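Local coordinates for flagellar biosynthesis protein flhA (Bacillus subtilis, PDB 3MIX) that takes part in exporting flagellar proteins through the flagellar type III secretion system, and is represented here by its cytosolic domain, at residues E50-Y55 against R92-I97; Y104-K109 against T176-K181. All coordinates share one frame; numbering follows the deposited sequence.

Overall arrangement
Both contacts involve one mixed sheet of four strands, ordered 92-95, 49-53, 103-108, 111-117. Contact 1 pairs strand 92-95, at one edge of the sheet, with 49-53, side by side and parallel; contact 2 lays the next strand, 103-108, against helix 170-189. Their centres are about 12 Å apart. Strands 49-53 and 103-108 run antiparallel and join the two directly, through a probable hydrogen bond from K107 N to E50 O of 2.7 Å. The F51 ring is a second junction, with its CZ 3.6 Å from Y104 CB, and it also touches I178 on the helix. Contact 2 lies about 13 Å from the centre of the chain, contact 1 about 24 Å, both measured from their own centres.

Contact 1 (E50-Y55 against R92-I97); sequences EFEFGY and RIRDNI
E50 lies alongside R92, the two side chains leaving the same face of the sheet in the same direction. Their ion pair is long, with E50 OE1 3.9 Å from R92 NE, and the stronger partner of that oxygen is H45, with which it shares a hydrogen bond. F51 grips the neighbouring strand by its backbone: its N donates to R92 O at 2.8 Å, and its O accepts R94 N at 3.1 Å. Bonds from one residue to the two that flank its opposite number, I93, mark a parallel pairing, and the strand axes are just 17° apart. Helix 69-84 lies between the strands in sequence and packs on F51 through L69 and on I93 through L70 and I73, which makes this a beta-alpha-beta crossover. E52 meets two donors of segment 92-97, both from above its carboxylate plane, besides a weak, long ion pair with R105. R94 NH2 reaches E52 OE2 at 2.9 Å in a salt bridge, while N96 ND2 reaches E52 OE1, also at 2.9 Å. An alanine here would probably cost R94 NH2 its close salt bridge, leaving its weak, long ion pair to E28, and deprive N96 ND2 of this bond. F53 donates its N to R94 O. Its CG sits between backbone N and carbonyl carbon (chi1 52°), which swings the ring back across the partner strand. D95 CA makes a CH-pi contact over one face, 3.8 Å from the F53 ring centroid and 14° off the normal, and I93 CG2 meets the ring edge, 3.5 Å from F53 CE1. After F53, G54 CA packs against N96 O.

Contact 2 (Y104-K109 against T176-K181); sequences YRLKIK and THITEK
Y104, L106 and I108 line the face of strand 103-108 that packs on H177, I178 and K181 of helix 170-189, forming an alpha/beta layer contact in the cytosolic domain. The geometry fits that reading: the segment axes are 10.2 Å apart at closest approach, their directions differ by 20°, and all three strand residues project their CB toward the helix. R105 and K107 occupy the other face, where R105 forms a salt bridge with E112. The polar link is at the Y104 end. There, Y104 OH and H177 ND1 share a hydrogen bond of 2.5 Å, in which either atom could be the donor; a length this short is doubtful in detail. ND1 lies near the plane of the tyrosine ring, and OH near that of the imidazole, so the rings meet rim to rim with neither over the other's face. Their planes are 73° apart and the centroids of the Y104 and H177 rings are separated by 5.7 Å. With its CG anti to the backbone N (chi1 -160°), H177 directs its imidazole at the hydroxyl, and it also touches A114 of strand 111-117. L106 is the apolar middle, spreading its two methyl branches over different residues: CD1 faces I178 CG1 at 4.4 Å, whereas CD2 packs on K181 CB at 3.9 Å. The rest of the lysine bends away past L106, and K181 NZ hydrogen-bonds to V113 O. I178 also touches F51 and I76, joining the helix to strand 49-53 and helix 69-84. At the far end, I108 CD1 comes to 4.1 Å from K181 O.

Contact 1 (E50-Y55 against R92-I97)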
# COMPACT_ATOMS: atom_id res chain seq x y z
N GLU A 50 -12.53 -8.41 -5.54
CA GLU A 50 -13.92 -8.75 -5.67
C GLU A 50 -14.75 -7.70 -4.98
O GLU A 50 -14.51 -7.37 -3.81
CB GLU A 50 -14.24 -10.10 -5.01
CG GLU A 50 -13.46 -11.28 -5.52
CD GLU A 50 -13.70 -12.51 -4.65
OE1 GLU A 50 -14.76 -13.12 -4.81
OE2 GLU A 50 -12.83 -12.85 -3.81
N PHE A 51 -15.76 -7.21 -5.69
CA PHE A 51 -16.75 -6.31 -5.14
C PHE A 51 -18.09 -7.02 -5.19
O PHE A 51 -18.58 -7.38 -6.26
CB PHE A 51 -16.79 -5.00 -5.94
CG PHE A 51 -17.79 -4.01 -5.42
CD1 PHE A 51 -17.46 -3.16 -4.37
CD2 PHE A 51 -19.05 -3.91 -5.97
CE1 PHE A 51 -18.36 -2.24 -3.88
CE2 PHE A 51 -19.97 -2.99 -5.48
CZ PHE A 51 -19.63 -2.15 -4.45
N GLU A 52 -18.66 -7.23 -3.99
CA GLU A 52 -19.89 -7.94 -3.78
C GLU A 52 -20.95 -7.04 -3.16
O GLU A 52 -20.66 -6.24 -2.27
CB GLU A 52 -19.65 -9.13 -2.85
CG GLU A 52 -18.73 -10.18 -3.43
CD GLU A 52 -18.61 -11.41 -2.56
OE1 GLU A 52 -19.26 -11.47 -1.49
OE2 GLU A 52 -17.85 -12.33 -2.94
N PHE A 53 -22.18 -7.21 -3.63
CA PHE A 53 -23.30 -6.35 -3.22
C PHE A 53 -24.62 -7.13 -3.06
O PHE A 53 -24.83 -8.15 -3.70
CB PHE A 53 -23.48 -5.22 -4.22
CG PHE A 53 -23.60 -5.68 -5.65
CD1 PHE A 53 -22.45 -6.00 -6.39
CD2 PHE A 53 -24.85 -5.82 -6.24
CE1 PHE A 53 -22.56 -6.44 -7.70
CE2 PHE A 53 -24.97 -6.27 -7.56
CZ PHE A 53 -23.82 -6.57 -8.29
N GLY A 54 -25.50 -6.62 -2.20
CA GLY A 54 -26.86 -7.14 -2.08
C GLY A 54 -27.70 -6.65 -3.24
O GLY A 54 -27.25 -5.82 -4.05
N TYR A 55 -28.94 -7.13 -3.32
CA TYR A 55 -29.79 -6.90 -4.48
C TYR A 55 -30.21 -5.45 -4.65
O TYR A 55 -30.47 -5.01 -5.77
CB TYR A 55 -31.00 -7.85 -4.50
CG TYR A 55 -32.07 -7.56 -3.45
CD1 TYR A 55 -32.99 -6.53 -3.63
CD2 TYR A 55 -32.16 -8.34 -2.29
CE1 TYR A 55 -33.96 -6.26 -2.68
CE2 TYR A 55 -33.14 -8.08 -1.33
CZ TYR A 55 -34.04 -7.04 -1.53
OH TYR A 55 -35.02 -6.78 -0.58
N ARG A 92 -13.75 -8.20 -10.03
CA ARG A 92 -14.83 -9.15 -10.16
C ARG A 92 -16.05 -8.58 -9.44
O ARG A 92 -15.99 -8.19 -8.27
CB ARG A 92 -14.41 -10.50 -9.59
CG ARG A 92 -15.06 -11.68 -10.27
CD ARG A 92 -16.17 -12.27 -9.43
NE ARG A 92 -15.71 -13.40 -8.63
CZ ARG A 92 -16.09 -14.67 -8.81
NH1 ARG A 92 -16.94 -14.98 -9.78
NH2 ARG A 92 -15.61 -15.63 -8.03
N ILE A 93 -17.17 -8.53 -10.15
CA ILE A 93 -18.39 -7.93 -9.62
C ILE A 93 -19.54 -8.97 -9.51
O ILE A 93 -19.99 -9.51 -10.52
CB ILE A 93 -18.73 -6.68 -10.46
CG1 ILE A 93 -17.65 -5.60 -10.23
CG2 ILE A 93 -20.15 -6.16 -10.19
CD1 ILE A 93 -17.53 -4.59 -11.34
N ARG A 94 -19.97 -9.25 -8.28
CA ARG A 94 -21.02 -10.26 -8.00
C ARG A 94 -22.11 -9.73 -7.08
O ARG A 94 -21.82 -9.21 -6.00
CB ARG A 94 -20.44 -11.46 -7.24
CG ARG A 94 -19.59 -12.42 -8.01
CD ARG A 94 -19.70 -13.84 -7.42
NE ARG A 94 -19.27 -13.93 -6.02
CZ ARG A 94 -19.98 -14.51 -5.03
NH1 ARG A 94 -21.17 -15.06 -5.28
NH2 ARG A 94 -19.48 -14.53 -3.80
N ASP A 95 -23.37 -9.92 -7.48
CA ASP A 95 -24.45 -9.79 -6.50
C ASP A 95 -24.32 -10.94 -5.49
O ASP A 95 -23.93 -12.06 -5.86
CB ASP A 95 -25.84 -9.76 -7.14
CG ASP A 95 -26.05 -10.87 -8.15
OD1 ASP A 95 -25.63 -10.69 -9.31
OD2 ASP A 95 -26.63 -11.91 -7.77
N ASN A 96 -24.59 -10.63 -4.23
CA ASN A 96 -24.54 -11.63 -3.17
C ASN A 96 -25.78 -11.58 -2.26
O ASN A 96 -25.98 -10.61 -1.52
CB ASN A 96 -23.23 -11.53 -2.38
CG ASN A 96 -22.99 -12.74 -1.48
OD1 ASN A 96 -23.88 -13.57 -1.28
ND2 ASN A 96 -21.80 -12.83 -0.93
N ILE A 97 -26.60 -12.63 -2.33
CA ILE A 97 -27.86 -12.74 -1.58
C ILE A 97 -27.66 -12.85 -0.06
O ILE A 97 -28.54 -12.48 0.72
CB ILE A 97 -28.73 -13.94 -2.10
CG1 ILE A 97 -30.18 -13.79 -1.65
CG2 ILE A 97 -28.12 -15.30 -1.68
CD1 ILE A 97 -31.12 -14.88 -2.14

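Contact 2 (Y104-K109 against T176-K181)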
# COMPACT_ATOMS: atom_id res chain seq x y z
N TYR A 104 -22.68 -3.54 0.51
CA TYR A 104 -21.58 -3.93 -0.36
C TYR A 104 -20.39 -4.41 0.45
O TYR A 104 -20.24 -4.06 1.63
CB TYR A 104 -21.17 -2.80 -1.31
CG TYR A 104 -20.51 -1.62 -0.65
CD1 TYR A 104 -19.13 -1.63 -0.39
CD2 TYR A 104 -21.24 -0.49 -0.30
CE1 TYR A 104 -18.51 -0.55 0.22
CE2 TYR A 104 -20.63 0.60 0.31
CZ TYR A 104 -19.26 0.56 0.56
OH TYR A 104 -18.64 1.63 1.16
N ARG A 105 -19.54 -5.19 -0.20
CA ARG A 105 -18.37 -5.78 0.40
C ARG A 105 -17.20 -5.80 -0.60
O ARG A 105 -17.40 -6.06 -1.79
CB ARG A 105 -18.72 -7.20 0.81
CG ARG A 105 -17.81 -7.84 1.81
CD ARG A 105 -18.31 -9.24 2.12
NE ARG A 105 -17.24 -10.12 2.58
CZ ARG A 105 -17.22 -11.44 2.41
NH1 ARG A 105 -18.21 -12.05 1.76
NH2 ARG A 105 -16.20 -12.15 2.88
N LEU A 106 -15.99 -5.48 -0.14
CA LEU A 106 -14.79 -5.53 -0.98
C LEU A 106 -13.78 -6.54 -0.46
O LEU A 106 -13.44 -6.54 0.72
CB LEU A 106 -14.12 -4.15 -1.11
CG LEU A 106 -12.96 -4.07 -2.12
CD1 LEU A 106 -13.47 -4.04 -3.58
CD2 LEU A 106 -12.08 -2.88 -1.85
N LYS A 107 -13.29 -7.38 -1.35
CA LYS A 107 -12.28 -8.37 -1.01
C LYS A 107 -11.05 -8.14 -1.86
O LYS A 107 -11.15 -7.78 -3.03
CB LYS A 107 -12.80 -9.79 -1.19
CG LYS A 107 -14.13 -10.05 -0.48
CD LYS A 107 -14.77 -11.41 -0.84
CE LYS A 107 -14.04 -12.58 -0.15
NZ LYS A 107 -14.93 -13.76 0.08
N ILE A 108 -9.88 -8.34 -1.26
CA ILE A 108 -8.63 -8.26 -1.98
C ILE A 108 -7.82 -9.52 -1.71
O ILE A 108 -7.49 -9.83 -0.58
CB ILE A 108 -7.83 -6.96 -1.62
CG1 ILE A 108 -8.49 -5.74 -2.30
CG2 ILE A 108 -6.34 -7.10 -2.00
CD1 ILE A 108 -7.98 -4.41 -1.83
N LYS A 109 -7.55 -10.27 -2.77
CA LYS A 109 -6.71 -11.45 -2.66
C LYS A 109 -7.36 -12.45 -1.69
O LYS A 109 -6.67 -13.11 -0.91
CB LYS A 109 -5.30 -11.04 -2.20
CG LYS A 109 -4.15 -11.48 -3.08
CD LYS A 109 -4.13 -10.78 -4.44
CE LYS A 109 -2.99 -11.35 -5.31
NZ LYS A 109 -2.76 -10.63 -6.64
N THR A 176 -14.68 6.28 -3.55
CA THR A 176 -13.57 6.70 -2.70
C THR A 176 -13.27 5.64 -1.62
O THR A 176 -12.11 5.40 -1.28
CB THR A 176 -13.72 8.16 -2.16
OG1 THR A 176 -14.23 8.16 -0.83
CG2 THR A 176 -14.62 9.03 -3.07
N HIS A 177 -14.30 4.95 -1.14
CA HIS A 177 -14.07 3.78 -0.28
C HIS A 177 -13.24 2.65 -0.93
O HIS A 177 -12.32 2.09 -0.31
CB HIS A 177 -15.39 3.24 0.26
CG HIS A 177 -15.23 2.39 1.47
ND1 HIS A 177 -16.22 1.54 1.92
CD2 HIS A 177 -14.18 2.23 2.31
CE1 HIS A 177 -15.79 0.91 3.00
NE2 HIS A 177 -14.56 1.30 3.25
N ILE A 178 -13.54 2.34 -2.19
CA ILE A 178 -12.78 1.34 -2.93
C ILE A 178 -11.35 1.82 -3.16
O ILE A 178 -10.41 1.07 -2.90
CB ILE A 178 -13.45 0.98 -4.27
CG1 ILE A 178 -14.72 0.17 -4.02
CG2 ILE A 178 -12.49 0.18 -5.17
CD1 ILE A 178 -15.65 0.14 -5.21
N THR A 179 -11.19 3.06 -3.63
CA THR A 179 -9.87 3.62 -3.90
C THR A 179 -8.96 3.71 -2.67
O THR A 179 -7.78 3.39 -2.74
CB THR A 179 -9.82 4.92 -4.84
OG1 THR A 179 -9.13 6.01 -4.20
CG2 THR A 179 -11.13 5.37 -5.28
N GLU A 180 -9.53 4.14 -1.55
CA GLU A 180 -8.81 4.17 -0.29
C GLU A 180 -8.42 2.78 0.17
O GLU A 180 -7.34 2.59 0.72
CB GLU A 180 -9.61 4.88 0.80
CG GLU A 180 -9.85 6.39 0.58
CD GLU A 180 -8.57 7.20 0.35
OE1 GLU A 180 -7.59 7.02 1.11
OE2 GLU A 180 -8.56 8.04 -0.58
N LYS A 181 -9.29 1.80 -0.03
CA LYS A 181 -8.96 0.43 0.39
C LYS A 181 -7.91 -0.21 -0.47
O LYS A 181 -7.06 -0.92 0.04
CB LYS A 181 -10.20 -0.47 0.50
CG LYS A 181 -10.51 -0.82 1.95
CD LYS A 181 -11.05 0.35 2.72
CE LYS A 181 -10.38 0.49 4.09
NZ LYS A 181 -10.21 -0.81 4.83